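Local coordinates for CRISPR protein (Archaeoglobus fulgidus, PDB 4MJK) that probably serves as a Cas5-family subunit of a CRISPR Cascade complex, the RNA-guided assembly that recognises foreign nucleic acid, at residues E183-W196 with T239-K251. Sequence-based numbering, arbitrary orientation.
Sequences EDGVELRGILSQRW and TPECLVEVGGDFK
V186 presses its CG2 methyl over one face of the F250 ring, 3.7 Å from the ring centroid, a CH-pi contact that closes one end of an antiparallel strand pair, 186-193 with 241-246. The latter is the middle strand of a small three-stranded sheet, with 174-176 on its other side. V186 suits the spot because its two branches part: with CG1 anti to the backbone N (chi1 176°), CG2 is left for the ring while CG1 meets V244 CG1 at 3.7 Å. At the rim of the same ring lies the carbonyl O of D184; G185, whose positive phi suits the turn 183-186, passes close by and accepts G247 N on its O at 2.8 Å. On the sheet face that carries V186 and V244, L188 follows, its CD2 methyl 3.7 Å from C242 CB, and F180 of strand 180-181 packs on all four. The small C242 then sets its SG over the six-membered ring of W196, 3.9 Å from the centroid, and P240 CB meets the indole near NE1.

Two classic beta bulges interrupt the ladder. R189 and G190 both face L243, and L192 and S193 both face E241, whose O accepts from both backbone nitrogens. The second bulge brings L192 onto the other face, where its forked end and that of L243 cross at about a right angle and interlock, L192 CD1 lying 3.6 Å from L243 CG. S193 OG turns back between its own N and carbonyl carbon (chi1 49°) to donate to T239 O at 2.8 Å.

Beyond the leucines, R189 bends at chi2 and chi3 and lays its aliphatic CG on E245 CB. Its guanidinium is nearly parallel to the E245 carboxylate but offset, without a hydrogen bond or salt bridge; its NH1 salt-bridges E187 OE2, an atom less surely placed. With E187 and E245 alongside each other, R189 probably offsets their mutual repulsion. The chemistry is thus two-sided: an apolar face with F250 near one end and W196 near the other, and a more exposed face where a leucine pair lies beside charged E187, R189 and E245.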
# COMPACT_ATOMS: atom_id res chain seq x y z
N GLU A 183 29.69 -5.74 8.34
CA GLU A 183 30.43 -5.81 9.60
C GLU A 183 31.91 -6.00 9.28
O GLU A 183 32.28 -6.17 8.12
CB GLU A 183 29.91 -6.95 10.47
CG GLU A 183 28.41 -6.86 10.79
CD GLU A 183 28.06 -5.71 11.75
OE1 GLU A 183 28.99 -5.06 12.30
OE2 GLU A 183 26.85 -5.46 11.95
N ASP A 184 32.77 -5.98 10.29
CA ASP A 184 34.20 -6.08 10.03
C ASP A 184 34.50 -7.38 9.30
O ASP A 184 34.04 -8.45 9.71
CB ASP A 184 35.01 -5.98 11.32
CG ASP A 184 36.36 -5.32 11.11
OD1 ASP A 184 37.09 -5.73 10.18
OD2 ASP A 184 36.69 -4.38 11.86
N GLY A 185 35.25 -7.28 8.21
CA GLY A 185 35.51 -8.43 7.36
C GLY A 185 34.83 -8.25 6.02
O GLY A 185 35.17 -8.92 5.03
N VAL A 186 33.87 -7.34 5.98
CA VAL A 186 33.17 -7.03 4.75
C VAL A 186 33.43 -5.58 4.43
O VAL A 186 33.14 -4.71 5.25
CB VAL A 186 31.65 -7.28 4.88
CG1 VAL A 186 30.93 -6.86 3.60
CG2 VAL A 186 31.38 -8.75 5.19
N GLU A 187 34.00 -5.30 3.26
CA GLU A 187 34.30 -3.92 2.89
C GLU A 187 33.75 -3.55 1.52
O GLU A 187 34.12 -4.16 0.51
CB GLU A 187 35.81 -3.68 2.91
CG GLU A 187 36.18 -2.26 2.54
CD GLU A 187 37.69 -2.00 2.66
OE1 GLU A 187 38.19 -1.80 3.79
OE2 GLU A 187 38.36 -1.98 1.62
N LEU A 188 32.88 -2.55 1.48
CA LEU A 188 32.37 -2.03 0.22
C LEU A 188 33.45 -1.19 -0.46
O LEU A 188 33.64 -0.03 -0.12
CB LEU A 188 31.10 -1.20 0.46
CG LEU A 188 30.07 -1.21 -0.68
CD1 LEU A 188 28.75 -0.53 -0.24
CD2 LEU A 188 30.64 -0.57 -1.96
N ARG A 189 34.16 -1.78 -1.43
CA ARG A 189 35.29 -1.13 -2.11
C ARG A 189 34.88 -0.01 -3.08
O ARG A 189 35.55 1.04 -3.18
CB ARG A 189 36.12 -2.17 -2.85
CG ARG A 189 36.70 -3.24 -1.94
CD ARG A 189 37.82 -2.65 -1.06
NE ARG A 189 38.89 -2.13 -1.89
CZ ARG A 189 39.80 -1.24 -1.50
NH1 ARG A 189 39.80 -0.74 -0.27
NH2 ARG A 189 40.72 -0.84 -2.36
N GLY A 190 33.80 -0.24 -3.81
CA GLY A 190 33.27 0.74 -4.74
C GLY A 190 31.84 0.45 -5.15
O GLY A 190 31.45 -0.70 -5.37
N ILE A 191 31.04 1.49 -5.25
CA ILE A 191 29.68 1.36 -5.76
C ILE A 191 29.73 1.48 -7.28
O ILE A 191 30.20 2.49 -7.81
CB ILE A 191 28.77 2.44 -5.19
CG1 ILE A 191 28.60 2.22 -3.68
CG2 ILE A 191 27.41 2.49 -5.95
CD1 ILE A 191 27.83 3.30 -2.98
N LEU A 192 29.26 0.44 -7.97
CA LEU A 192 29.24 0.46 -9.44
C LEU A 192 27.98 1.13 -10.00
O LEU A 192 28.03 1.86 -10.99
CB LEU A 192 29.37 -0.94 -10.01
CG LEU A 192 30.65 -1.68 -9.62
CD1 LEU A 192 30.56 -3.17 -9.97
CD2 LEU A 192 31.85 -1.02 -10.30
N SER A 193 26.83 0.85 -9.38
CA SER A 193 25.59 1.54 -9.74
C SER A 193 24.80 1.89 -8.49
O SER A 193 24.73 1.12 -7.52
CB SER A 193 24.76 0.74 -10.73
OG SER A 193 24.62 -0.58 -10.29
N GLN A 194 24.21 3.08 -8.53
CA GLN A 194 23.81 3.78 -7.32
C GLN A 194 22.56 3.38 -6.59
O GLN A 194 21.63 2.75 -7.12
CB GLN A 194 23.76 5.29 -7.52
CG GLN A 194 25.09 5.96 -7.23
CD GLN A 194 25.49 5.84 -5.77
OE1 GLN A 194 24.74 5.32 -4.94
NE2 GLN A 194 26.68 6.35 -5.45
N ARG A 195 22.61 3.85 -5.35
CA ARG A 195 21.66 3.64 -4.29
C ARG A 195 21.95 2.37 -3.50
O ARG A 195 21.41 1.29 -3.78
CB ARG A 195 20.23 3.84 -4.74
CG ARG A 195 19.89 5.32 -4.89
CD ARG A 195 19.96 6.02 -3.54
NE ARG A 195 18.61 6.32 -3.06
CZ ARG A 195 18.28 6.55 -1.79
NH1 ARG A 195 19.20 6.51 -0.84
NH2 ARG A 195 17.03 6.82 -1.48
N TRP A 196 22.83 2.54 -2.53
CA TRP A 196 23.06 1.57 -1.48
C TRP A 196 22.87 2.27 -0.13
O TRP A 196 23.70 3.08 0.30
CB TRP A 196 24.46 0.99 -1.59
CG TRP A 196 24.57 0.06 -2.76
CD1 TRP A 196 24.86 0.40 -4.06
CD2 TRP A 196 24.32 -1.35 -2.75
NE1 TRP A 196 24.85 -0.73 -4.85
CE2 TRP A 196 24.52 -1.81 -4.07
CE3 TRP A 196 23.98 -2.27 -1.75
CZ2 TRP A 196 24.37 -3.16 -4.41
CZ3 TRP A 196 23.84 -3.59 -2.09
CH2 TRP A 196 24.04 -4.03 -3.41
N THR A 239 20.00 -1.99 -12.06
CA THR A 239 20.10 -2.73 -10.81
C THR A 239 21.32 -2.25 -10.00
O THR A 239 22.45 -2.26 -10.49
CB THR A 239 20.17 -4.24 -11.08
OG1 THR A 239 20.64 -4.92 -9.92
CG2 THR A 239 21.13 -4.51 -12.22
N PRO A 240 21.10 -1.80 -8.76
CA PRO A 240 22.26 -1.38 -7.96
C PRO A 240 23.30 -2.49 -7.86
O PRO A 240 22.95 -3.66 -7.69
CB PRO A 240 21.64 -1.07 -6.60
CG PRO A 240 20.25 -0.60 -6.95
CD PRO A 240 19.83 -1.52 -8.06
N GLU A 241 24.57 -2.13 -7.96
CA GLU A 241 25.63 -3.11 -7.93
C GLU A 241 26.85 -2.52 -7.22
O GLU A 241 27.13 -1.33 -7.36
CB GLU A 241 26.01 -3.52 -9.36
CG GLU A 241 26.95 -4.70 -9.44
CD GLU A 241 27.19 -5.14 -10.88
OE1 GLU A 241 26.63 -4.50 -11.81
OE2 GLU A 241 27.94 -6.12 -11.09
N CYS A 242 27.56 -3.34 -6.46
CA CYS A 242 28.82 -2.89 -5.88
C CYS A 242 29.90 -3.96 -5.85
O CYS A 242 29.62 -5.17 -5.93
CB CYS A 242 28.60 -2.31 -4.50
SG CYS A 242 28.01 -3.52 -3.38
N LEU A 243 31.14 -3.50 -5.72
CA LEU A 243 32.29 -4.36 -5.52
C LEU A 243 32.58 -4.47 -4.03
O LEU A 243 32.68 -3.46 -3.33
CB LEU A 243 33.50 -3.79 -6.24
CG LEU A 243 33.38 -3.73 -7.76
CD1 LEU A 243 34.49 -2.86 -8.36
CD2 LEU A 243 33.41 -5.14 -8.35
N VAL A 244 32.68 -5.69 -3.54
CA VAL A 244 32.84 -5.88 -2.10
C VAL A 244 33.98 -6.83 -1.83
O VAL A 244 34.11 -7.86 -2.50
CB VAL A 244 31.55 -6.44 -1.47
CG1 VAL A 244 31.72 -6.59 0.02
CG2 VAL A 244 30.37 -5.50 -1.76
N GLU A 245 34.82 -6.48 -0.87
CA GLU A 245 35.90 -7.35 -0.43
C GLU A 245 35.42 -8.14 0.79
O GLU A 245 34.93 -7.56 1.76
CB GLU A 245 37.13 -6.53 -0.06
CG GLU A 245 38.45 -7.18 -0.39
CD GLU A 245 39.57 -6.14 -0.53
OE1 GLU A 245 39.78 -5.36 0.43
OE2 GLU A 245 40.22 -6.08 -1.61
N VAL A 246 35.57 -9.46 0.74
CA VAL A 246 35.00 -10.30 1.79
C VAL A 246 36.05 -11.23 2.40
O VAL A 246 36.71 -11.99 1.69
CB VAL A 246 33.82 -11.14 1.23
CG1 VAL A 246 33.18 -11.98 2.31
CG2 VAL A 246 32.78 -10.20 0.60
N GLY A 247 36.20 -11.16 3.72
CA GLY A 247 37.13 -12.03 4.43
C GLY A 247 36.72 -12.15 5.89
O GLY A 247 35.62 -11.77 6.25
N GLY A 248 37.61 -12.67 6.73
CA GLY A 248 37.31 -12.82 8.14
C GLY A 248 36.25 -13.87 8.36
O GLY A 248 36.36 -14.96 7.82
N ASP A 249 35.23 -13.55 9.15
CA ASP A 249 34.12 -14.48 9.40
C ASP A 249 33.11 -14.60 8.23
O ASP A 249 32.10 -15.31 8.35
CB ASP A 249 33.35 -14.09 10.67
CG ASP A 249 34.27 -13.93 11.88
OD1 ASP A 249 35.17 -14.78 12.05
OD2 ASP A 249 34.08 -12.96 12.65
N PHE A 250 33.36 -13.91 7.13
CA PHE A 250 32.37 -13.81 6.06
C PHE A 250 32.86 -14.43 4.78
O PHE A 250 34.07 -14.48 4.53
CB PHE A 250 32.01 -12.35 5.80
CG PHE A 250 31.34 -11.68 6.96
CD1 PHE A 250 32.10 -11.06 7.94
CD2 PHE A 250 29.96 -11.70 7.08
CE1 PHE A 250 31.49 -10.45 9.02
CE2 PHE A 250 29.34 -11.10 8.16
CZ PHE A 250 30.10 -10.47 9.13
N LYS A 251 31.91 -14.89 3.97
CA LYS A 251 32.18 -15.50 2.68
C LYS A 251 31.11 -15.05 1.70
O LYS A 251 30.01 -14.69 2.11
CB LYS A 251 32.09 -17.03 2.77
CG LYS A 251 33.04 -17.69 3.77
CD LYS A 251 34.47 -17.67 3.25
CE LYS A 251 35.41 -18.41 4.18
NZ LYS A 251 36.82 -18.19 3.77
O HOH W 1 35.22 -11.05 10.41